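Local coordinates for nuclear and cytoplasmic polyadenylated RNA-binding protein PUB1 (PDB 3MD1) that binds polyadenylated RNA, with a preference for poly(U), and T-rich single-stranded DNA, using RNA recognition motifs of which this is the second, at residues A[27-32]-A[49-54]; A[13-18]-A[31-36]; A[3-8]-A[74-79]. All blocks are in the same frame, centred on the assembly; numbering follows the deposited sequence. Where two conformers were deposited one is given.

Contact 1 (A[27-32]-A[49-54])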
loop_
_atom_site.group_PDB
_atom_site.type_symbol
_atom_site.label_atom_id
_atom_site.label_comp_id
_atom_site.label_asym_id
_atom_site.label_seq_id
_atom_site.Cartn_x
_atom_site.Cartn_y
_atom_site.Cartn_z
ATOM N N SER A 27 -5.557 13.731 -0.232
ATOM C CA SER A 27 -4.538 13.745 0.828
ATOM C C SER A 27 -3.354 12.782 0.679
ATOM O O SER A 27 -2.517 12.710 1.577
ATOM C CB SER A 27 -5.179 13.612 2.219
ATOM O OG SER A 27 -6.023 14.727 2.465
ATOM N N TYR A 28 -3.287 12.063 -0.441
ATOM C CA TYR A 28 -2.159 11.171 -0.743
ATOM C C TYR A 28 -0.835 11.923 -0.704
ATOM O O TYR A 28 -0.724 13.043 -1.226
ATOM C CB TYR A 28 -2.346 10.526 -2.124
ATOM C CG TYR A 28 -1.115 9.826 -2.681
ATOM C CD1 TYR A 28 -0.873 8.474 -2.409
ATOM C CD2 TYR A 28 -0.196 10.511 -3.485
ATOM C CE1 TYR A 28 0.250 7.829 -2.924
ATOM C CE2 TYR A 28 0.930 9.873 -4.005
ATOM C CZ TYR A 28 1.141 8.536 -3.726
ATOM O OH TYR A 28 2.236 7.897 -4.231
ATOM N N LEU A 29 0.164 11.289 -0.096
ATOM C CA LEU A 29 1.509 11.840 0.003
ATOM C C LEU A 29 2.532 11.016 -0.759
ATOM O O LEU A 29 3.338 11.567 -1.524
ATOM C CB LEU A 29 1.936 11.941 1.469
ATOM C CG LEU A 29 1.334 13.056 2.319
ATOM C CD1 LEU A 29 1.684 12.824 3.785
ATOM C CD2 LEU A 29 1.841 14.431 1.851
ATOM N N SER A 30 2.520 9.703 -0.529
ATOM C CA SER A 30 3.592 8.829 -1.006
ATOM C C SER A 30 3.210 7.354 -0.941
ATOM O O SER A 30 2.251 6.980 -0.263
ATOM C CB SER A 30 4.852 9.063 -0.162
ATOM O OG SER A 30 4.549 8.907 1.217
ATOM N N GLY A 31 3.964 6.520 -1.653
ATOM C CA GLY A 31 3.826 5.059 -1.559
ATOM C C GLY A 31 5.149 4.334 -1.746
ATOM O O GLY A 31 6.005 4.793 -2.506
ATOM N N HIS A 32 5.329 3.211 -1.045
ATOM C CA HIS A 32 6.563 2.400 -1.144
ATOM C C HIS A 32 6.273 0.912 -1.072
ATOM O O HIS A 32 5.530 0.457 -0.195
ATOM C CB HIS A 32 7.538 2.704 0.003
ATOM C CG HIS A 32 8.041 4.103 0.024
ATOM N ND1 HIS A 32 7.446 5.094 0.776
ATOM C CD2 HIS A 32 9.095 4.678 -0.597
ATOM C CE1 HIS A 32 8.108 6.223 0.607
ATOM N NE2 HIS A 32 9.118 5.997 -0.213
ATOM N N SER A 49 0.900 6.696 2.310
ATOM C CA SER A 49 0.800 7.747 3.327
ATOM C C SER A 49 -0.183 8.846 2.925
ATOM O O SER A 49 -0.313 9.161 1.744
ATOM C CB SER A 49 2.180 8.372 3.579
ATOM O OG SER A 49 2.145 9.289 4.661
ATOM N N PHE A 50 -0.857 9.423 3.925
ATOM C CA PHE A 50 -1.842 10.501 3.726
ATOM C C PHE A 50 -1.697 11.604 4.779
ATOM O O PHE A 50 -1.228 11.350 5.899
ATOM C CB PHE A 50 -3.275 9.948 3.807
ATOM C CG PHE A 50 -3.612 8.942 2.733
ATOM C CD1 PHE A 50 -3.231 7.607 2.856
ATOM C CD2 PHE A 50 -4.338 9.327 1.608
ATOM C CE1 PHE A 50 -3.540 6.687 1.855
ATOM C CE2 PHE A 50 -4.663 8.403 0.610
ATOM C CZ PHE A 50 -4.258 7.086 0.736
ATOM N N THR A 51 -2.133 12.822 4.444
ATOM C CA THR A 51 -2.117 13.925 5.431
ATOM C C THR A 51 -3.274 13.824 6.429
ATOM O O THR A 51 -3.190 14.341 7.551
ATOM C CB THR A 51 -2.150 15.335 4.779
ATOM O OG1 THR A 51 -3.414 15.554 4.144
ATOM C CG2 THR A 51 -1.030 15.521 3.775
ATOM N N SER A 52 -4.339 13.141 6.014
ATOM C CA SER A 52 -5.621 13.154 6.710
ATOM C C SER A 52 -6.098 11.741 7.054
ATOM O O SER A 52 -6.075 10.849 6.203
ATOM C CB SER A 52 -6.665 13.844 5.831
ATOM O OG SER A 52 -7.985 13.483 6.210
ATOM N N GLN A 53 -6.541 11.556 8.297
ATOM C CA GLN A 53 -7.037 10.253 8.746
ATOM C C GLN A 53 -8.291 9.815 7.990
ATOM O O GLN A 53 -8.371 8.670 7.524
ATOM C CB GLN A 53 -7.304 10.240 10.252
ATOM C CG GLN A 53 -7.646 8.852 10.797
ATOM C CD GLN A 53 -8.045 8.873 12.254
ATOM O OE1 GLN A 53 -7.789 9.845 12.969
ATOM N NE2 GLN A 53 -8.676 7.801 12.706
ATOM N N ASP A 54 -9.262 10.721 7.870
ATOM C CA ASP A 54 -10.510 10.402 7.181
ATOM C C ASP A 54 -10.254 10.005 5.729
ATOM O O ASP A 54 -10.882 9.077 5.215
ATOM C CB ASP A 54 -11.500 11.574 7.259
ATOM C CG ASP A 54 -12.085 11.764 8.655
ATOM O OD1 ASP A 54 -11.898 10.881 9.526
ATOM O OD2 ASP A 54 -12.739 12.806 8.878
#
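Ser27 meets Phe50 and Thr51 through its carbonyl oxygen: Ser27 O accepts the Thr51 N-H at 2.9 Å, the donor tilted 20° from the carbonyl plane, and takes a CH...O contact from Phe50 CA at 3.2 Å. Its CB lies against Thr51 OG1, while its OG, next to Ser52 CB, is hydrogen-bonded to Asp55 just inside the following helix. Tyr28 pairs with Phe50 as an antiparallel non-hydrogen-bonded pair, both side chains on one face of the sheet. Here the Phe50 ring comes in obliquely at the backbone of its partner, with Phe50 CD2 3.6 Å from Tyr28 N. The Tyr28 ring, its CG anti to the backbone N (chi1 167°), swings away along its own strand and lays one face over Ser30 N. Leu29 N then donates to Ser49 O at 2.9 Å, and Ser30 O accepts from Ser49 N in a straighter bond. Two residues, Leu29 and Ser30, thus stand opposite the single Ser49, and with the helix-like psi of Leu29 (-50°) this is a classic beta bulge. The bulge turns Leu29 toward the other strand. Its side chain crosses that of Thr51 at about a right angle, Leu29 CD2 resting 3.6 Å from Thr51 CG2, and Leu29 CD1 reaches Phe50 C at 3.7 Å. The contact joins strand 28-35, at one border of the sheet, to the end of strand 45-50. Ser52 caps helix 53-63 by accepting from Asp55 N. Beneath the sheet Phe50 packs on Ala56 and Ala59 of that helix and on Leu4 of strand 2-7, and on the same face Tyr28 leans on Arg19 and Phe22 of helix 15-22.

Contact 2 (A[13-18]-A[31-36])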
loop_
_atom_site.group_PDB
_atom_site.type_symbol
_atom_site.label_atom_id
_atom_site.label_comp_id
_atom_site.label_asym_id
_atom_site.label_seq_id
_atom_site.Cartn_x
_atom_site.Cartn_y
_atom_site.Cartn_z
ATOM N N VAL A 13 4.783 -5.984 -8.547
ATOM C CA VAL A 13 4.360 -4.615 -8.270
ATOM C C VAL A 13 5.543 -3.826 -7.726
ATOM O O VAL A 13 6.074 -4.146 -6.659
ATOM C CB VAL A 13 3.163 -4.558 -7.282
ATOM C CG1 VAL A 13 2.934 -3.139 -6.791
ATOM C CG2 VAL A 13 1.891 -5.098 -7.955
ATOM N N ASP A 14 5.973 -2.817 -8.480
ATOM C CA ASP A 14 7.043 -1.932 -8.025
ATOM C C ASP A 14 6.457 -0.625 -7.488
ATOM O O ASP A 14 5.228 -0.461 -7.443
ATOM C CB ASP A 14 8.063 -1.672 -9.151
ATOM C CG ASP A 14 7.425 -1.155 -10.427
ATOM O OD1 ASP A 14 6.214 -0.817 -10.438
ATOM O OD2 ASP A 14 8.149 -1.085 -11.444
ATOM N N ASP A 15 7.329 0.290 -7.062
ATOM C CA ASP A 15 6.881 1.565 -6.502
ATOM C C ASP A 15 5.952 2.297 -7.464
ATOM O O ASP A 15 4.908 2.791 -7.056
ATOM C CB ASP A 15 8.069 2.468 -6.158
ATOM C CG ASP A 15 8.784 2.046 -4.885
ATOM O OD1 ASP A 15 8.219 1.236 -4.122
ATOM O OD2 ASP A 15 9.913 2.539 -4.650
ATOM N N GLU A 16 6.337 2.346 -8.739
ATOM C CA GLU A 16 5.538 3.020 -9.769
ATOM C C GLU A 16 4.111 2.475 -9.854
ATOM O O GLU A 16 3.147 3.243 -9.883
ATOM C CB GLU A 16 6.228 2.931 -11.133
ATOM C CG GLU A 16 5.544 3.712 -12.249
ATOM C CD GLU A 16 6.169 3.445 -13.606
ATOM O OE1 GLU A 16 5.506 3.703 -14.631
ATOM O OE2 GLU A 16 7.325 2.971 -13.647
ATOM N N THR A 17 3.987 1.149 -9.880
ATOM C CA THR A 17 2.688 0.481 -9.936
ATOM C C THR A 17 1.828 0.786 -8.702
ATOM O O THR A 17 0.649 1.148 -8.820
ATOM C CB THR A 17 2.858 -1.050 -10.169
ATOM O OG1 THR A 17 3.563 -1.264 -11.406
ATOM C CG2 THR A 17 1.495 -1.744 -10.247
ATOM N N LEU A 18 2.428 0.665 -7.520
ATOM C CA LEU A 18 1.711 0.937 -6.275
ATOM C C LEU A 18 1.258 2.399 -6.197
ATOM O O LEU A 18 0.094 2.678 -5.908
ATOM C CB LEU A 18 2.550 0.546 -5.055
ATOM C CG LEU A 18 1.888 0.872 -3.711
ATOM C CD1 LEU A 18 0.625 0.022 -3.456
ATOM C CD2 LEU A 18 2.892 0.754 -2.572
ATOM N N GLY A 31 3.964 6.520 -1.653
ATOM C CA GLY A 31 3.826 5.059 -1.559
ATOM C C GLY A 31 5.149 4.334 -1.746
ATOM O O GLY A 31 6.005 4.793 -2.506
ATOM N N HIS A 32 5.329 3.211 -1.045
ATOM C CA HIS A 32 6.563 2.400 -1.144
ATOM C C HIS A 32 6.273 0.912 -1.072
ATOM O O HIS A 32 5.530 0.457 -0.195
ATOM C CB HIS A 32 7.538 2.704 0.003
ATOM C CG HIS A 32 8.041 4.103 0.024
ATOM N ND1 HIS A 32 7.446 5.094 0.776
ATOM C CD2 HIS A 32 9.095 4.678 -0.597
ATOM C CE1 HIS A 32 8.108 6.223 0.607
ATOM N NE2 HIS A 32 9.118 5.997 -0.213
ATOM N N VAL A 33 6.886 0.149 -1.972
ATOM C CA VAL A 33 6.843 -1.301 -1.881
ATOM C C VAL A 33 8.031 -1.761 -1.056
ATOM O O VAL A 33 9.165 -1.352 -1.323
ATOM C CB VAL A 33 6.895 -1.982 -3.275
ATOM C CG1 VAL A 33 6.981 -3.485 -3.135
ATOM C CG2 VAL A 33 5.686 -1.617 -4.098
ATOM N N MET A 34 7.774 -2.604 -0.058
ATOM C CA MET A 34 8.841 -3.185 0.764
ATOM C C MET A 34 9.567 -4.320 0.074
ATOM O O MET A 34 8.967 -5.183 -0.562
ATOM C CB MET A 34 8.303 -3.670 2.109
ATOM C CG MET A 34 7.596 -2.597 2.875
ATOM S SD MET A 34 8.656 -1.169 3.058
ATOM C CE MET A 34 9.816 -1.824 4.243
ATOM N N TRP A 35 10.885 -4.321 0.208
ATOM C CA TRP A 35 11.686 -5.380 -0.389
ATOM C C TRP A 35 12.785 -5.784 0.569
ATOM O O TRP A 35 13.179 -5.006 1.454
ATOM C CB TRP A 35 12.268 -4.961 -1.741
ATOM C CG TRP A 35 13.039 -3.667 -1.723
ATOM C CD1 TRP A 35 12.522 -2.401 -1.746
ATOM C CD2 TRP A 35 14.458 -3.522 -1.734
ATOM N NE1 TRP A 35 13.539 -1.475 -1.749
ATOM C CE2 TRP A 35 14.738 -2.136 -1.736
ATOM C CE3 TRP A 35 15.525 -4.429 -1.726
ATOM C CZ2 TRP A 35 16.041 -1.637 -1.749
ATOM C CZ3 TRP A 35 16.819 -3.939 -1.735
ATOM C CH2 TRP A 35 17.064 -2.550 -1.735
ATOM N N ASP A 36 13.238 -7.019 0.400
ATOM C CA ASP A 36 14.204 -7.633 1.300
ATOM C C ASP A 36 15.609 -7.134 0.947
ATOM O O ASP A 36 16.126 -7.437 -0.130
ATOM C CB ASP A 36 14.113 -9.147 1.146
ATOM C CG ASP A 36 15.064 -9.901 2.053
ATOM O OD1 ASP A 36 16.158 -9.400 2.387
ATOM O OD2 ASP A 36 14.712 -11.035 2.439
HETATM O O HOH W 1 10.537 -0.921 -3.898
#
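Val33, Asp15 and Leu18 carry this contact between the start of helix 15-22 and the border strand 28-35. Asp15 OD1 accepts from Val33 N at 2.8 Å; the hydrogen bond is almost straight (176°) and arrives nearly in line with the C-O bond of the carboxylate. His32 bonds through its backbone to Phe47, and Met34 to Tyr45 and Arg43, on the inner side, so Val33 N points to the outer edge, where a side chain takes the place of a further strand. A water extends the link, donating to Asp15 OD1 and, at 2.9 Å, to Val33 O. The other oxygen, Asp15 OD2, forms a long, weak ion pair with Arg19. With a leucine in place of Asp15, the Val33 amide would probably lose its acceptor and the water its carboxylate partner. The Val33 side chain wedges under the first turn of the helix. Its CG1 stands anti to the backbone N (chi1 175°), which leaves CG2 facing the helix. There Val33 CG2 lies 3.6 Å from Asp14 O, with Leu18 CB and Val13 CG1 also against it. Leu18 points CD2 at the strand backbone, 3.6 Å from His32 O. Asp14 fixes the helix start as its N-cap: Asp14 OD1 is gripped by Thr17 N and Thr17 OG1, which come from opposite faces of the carboxylate plane. Strand 2-7, helix 15-22 and strand 28-35 form the first beta-alpha-beta unit of the RNA recognition motif, a unit in which the two parallel strands have strand 45-50 between them.

Contact 3 (A[3-8]-A[74-79])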
loop_
_atom_site.group_PDB
_atom_site.type_symbol
_atom_site.label_atom_id
_atom_site.label_comp_id
_atom_site.label_asym_id
_atom_site.label_seq_id
_atom_site.Cartn_x
_atom_site.Cartn_y
_atom_site.Cartn_z
ATOM N N ASN A 3 -1.220 6.380 7.741
ATOM C CA ASN A 3 -0.508 5.432 6.894
ATOM C C ASN A 3 -1.224 4.105 6.768
ATOM O O ASN A 3 -1.623 3.503 7.769
ATOM C CB ASN A 3 0.888 5.181 7.475
ATOM C CG ASN A 3 1.673 6.458 7.666
ATOM O OD1 ASN A 3 2.082 6.801 8.782
ATOM N ND2 ASN A 3 1.880 7.174 6.590
ATOM N N LEU A 4 -1.348 3.657 5.523
ATOM C CA LEU A 4 -1.923 2.357 5.210
ATOM C C LEU A 4 -0.854 1.313 4.913
ATOM O O LEU A 4 0.097 1.576 4.153
ATOM C CB LEU A 4 -2.839 2.475 4.007
ATOM C CG LEU A 4 -3.993 3.469 4.109
ATOM C CD1 LEU A 4 -4.756 3.445 2.803
ATOM C CD2 LEU A 4 -4.907 3.139 5.281
ATOM N N PHE A 5 -1.034 0.127 5.498
ATOM C CA PHE A 5 -0.311 -1.075 5.107
ATOM C C PHE A 5 -1.084 -1.747 3.986
ATOM O O PHE A 5 -2.263 -2.066 4.152
ATOM C CB PHE A 5 -0.179 -2.034 6.289
ATOM C CG PHE A 5 0.469 -3.349 5.936
ATOM C CD1 PHE A 5 -0.278 -4.424 5.438
ATOM C CD2 PHE A 5 1.830 -3.521 6.129
ATOM C CE1 PHE A 5 0.332 -5.633 5.129
ATOM C CE2 PHE A 5 2.441 -4.744 5.836
ATOM C CZ PHE A 5 1.693 -5.794 5.329
ATOM N N VAL A 6 -0.418 -1.987 2.858
ATOM C CA VAL A 6 -1.071 -2.573 1.690
ATOM C C VAL A 6 -0.427 -3.926 1.404
ATOM O O VAL A 6 0.728 -3.998 0.919
ATOM C CB VAL A 6 -1.004 -1.631 0.454
ATOM C CG1 VAL A 6 -1.692 -2.259 -0.747
ATOM C CG2 VAL A 6 -1.624 -0.278 0.765
ATOM N N GLY A 7 -1.154 -4.984 1.746
ATOM C CA GLY A 7 -0.676 -6.354 1.567
ATOM C C GLY A 7 -1.189 -7.113 0.352
ATOM O O GLY A 7 -2.073 -6.638 -0.381
ATOM N N ASP A 8 -0.662 -8.326 0.190
ATOM C CA ASP A 8 -1.029 -9.218 -0.907
ATOM C C ASP A 8 -0.686 -8.617 -2.255
ATOM O O ASP A 8 -1.468 -8.711 -3.199
ATOM C CB ASP A 8 -2.520 -9.588 -0.851
ATOM C CG ASP A 8 -2.872 -10.708 -1.797
ATOM O OD1 ASP A 8 -2.065 -11.660 -1.923
ATOM O OD2 ASP A 8 -3.971 -10.640 -2.408
ATOM N N ARG A 74 -4.969 -6.157 0.245
ATOM C CA ARG A 74 -5.332 -6.443 1.636
ATOM C C ARG A 74 -4.824 -5.309 2.492
ATOM O O ARG A 74 -3.634 -5.236 2.786
ATOM C CB ARG A 74 -4.719 -7.770 2.102
ATOM C CG ARG A 74 -5.144 -8.955 1.294
ATOM C CD ARG A 74 -6.629 -9.157 1.337
ATOM N NE ARG A 74 -7.013 -10.332 0.555
ATOM C CZ ARG A 74 -8.221 -10.534 0.033
ATOM N NH1 ARG A 74 -9.189 -9.633 0.178
ATOM N NH2 ARG A 74 -8.459 -11.645 -0.660
ATOM N N ILE A 75 -5.718 -4.429 2.900
ATOM C CA ILE A 75 -5.320 -3.138 3.421
ATOM C C ILE A 75 -5.709 -2.974 4.884
ATOM O O ILE A 75 -6.818 -3.342 5.283
ATOM C CB ILE A 75 -5.933 -1.988 2.553
ATOM C CG1 ILE A 75 -5.634 -2.209 1.065
ATOM C CG2 ILE A 75 -5.370 -0.642 2.984
ATOM C CD1 ILE A 75 -6.383 -1.245 0.134
ATOM N N ASN A 76 -4.788 -2.437 5.680
ATOM C CA ASN A 76 -5.082 -2.082 7.067
ATOM C C ASN A 76 -4.272 -0.874 7.498
ATOM O O ASN A 76 -3.397 -0.416 6.765
ATOM C CB ASN A 76 -4.865 -3.274 8.011
ATOM C CG ASN A 76 -3.457 -3.832 7.945
ATOM O OD1 ASN A 76 -3.227 -4.881 7.354
ATOM N ND2 ASN A 76 -2.512 -3.140 8.563
ATOM N N TRP A 77 -4.591 -0.336 8.672
ATOM C CA TRP A 77 -3.776 0.719 9.259
ATOM C C TRP A 77 -2.371 0.179 9.496
ATOM O O TRP A 77 -2.204 -0.933 10.003
ATOM C CB TRP A 77 -4.393 1.200 10.581
ATOM C CG TRP A 77 -5.638 1.996 10.367
ATOM C CD1 TRP A 77 -6.915 1.629 10.692
ATOM C CD2 TRP A 77 -5.733 3.297 9.768
ATOM N NE1 TRP A 77 -7.797 2.620 10.329
ATOM C CE2 TRP A 77 -7.101 3.656 9.764
ATOM C CE3 TRP A 77 -4.795 4.192 9.230
ATOM C CZ2 TRP A 77 -7.556 4.876 9.245
ATOM C CZ3 TRP A 77 -5.244 5.413 8.713
ATOM C CH2 TRP A 77 -6.618 5.738 8.723
ATOM N N ALA A 78 -1.363 0.956 9.114
ATOM C CA ALA A 78 0.019 0.583 9.404
ATOM C C ALA A 78 0.210 0.389 10.911
ATOM O O ALA A 78 -0.298 1.167 11.727
ATOM C CB ALA A 78 0.980 1.627 8.867
ATOM N N ALA A 79 0.891 -0.695 11.263
ATOM C CA ALA A 79 1.169 -1.053 12.657
ATOM C C ALA A 79 2.408 -1.943 12.682
ATOM O O ALA A 79 2.840 -2.449 11.635
ATOM C CB ALA A 79 -0.028 -1.777 13.283
#
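Strands 3-7 and 74-77 run antiparallel at 159°, their axes 4.6 Å apart at closest, with reciprocal bonds joining Phe5 to Asn76 and Gly7 to Arg74, and Ala78 N donating to Asn3 O beyond the last strand residue. Phe5 holds CG anti to its backbone N (chi1 176°), which sets the ring alongside Asn76. Asn76 has two conformers; in one of them its amide lies beside this ring, the planes 12° apart, and Asn76 ND2 donates to Trp77 O at 2.7 Å from above that carbonyl's plane. Strand 2-7 is one of the two central strands of the RNA recognition motif and carries the RNP2 sequence; strand 71-77 flanks it. Phe5, whose ring meets Tyr45 of the neighbouring RNP1 strand, occupies an aromatic position that stacks on bases in RRM relatives, consistent with a role in RNA binding here. On the opposite face Ile75 fits between Leu4 and Val6: Leu4 CD1 is 4.1 Å from Ile75 CG2, and Val6 CG1 4.3 Å from Ile75 CG1. Leu4 CD2 sits over the rim of one face of the Trp77 indole, 4.1 Å from Trp77 CE3, while Asn3 O lies at the indole edge. Helix 53-63 covers this side, Met60 touching both Ile75 and Trp77. At the far end Asp8 CB packs 3.4 Å from Arg74 CG, and the Asp8 carboxylate is salt-bridged to Arg71.

Overall arrangement
Contacts 1 and 3 pair strands of the RNA recognition motif sheet, and contact 2 packs helix 15-22 on it, in a beta-alpha-beta-beta-alpha-beta topology. Contacts 1 and 2 share Gly31 and His32: strand 28-35 first pairs with strand 45-50, then meets the helix 15-22 start, the contact centres being about 15 Å apart. Contact 3 joins strands far apart in sequence; its centre lies about 12 Å from that of contact 1 and about 13 Å from that of contact 2. Its Leu4 CD1 touches Phe50 CE1 at 3.6 Å, and its Val6 CG1 touches Leu18 CD1 at 4.2 Å, so the hydrophobic core links them. The probable RNA-binding face, with Phe5, is the sheet's other side; a glycerol bound to Ile75 O probably comes from the crystallisation liquor.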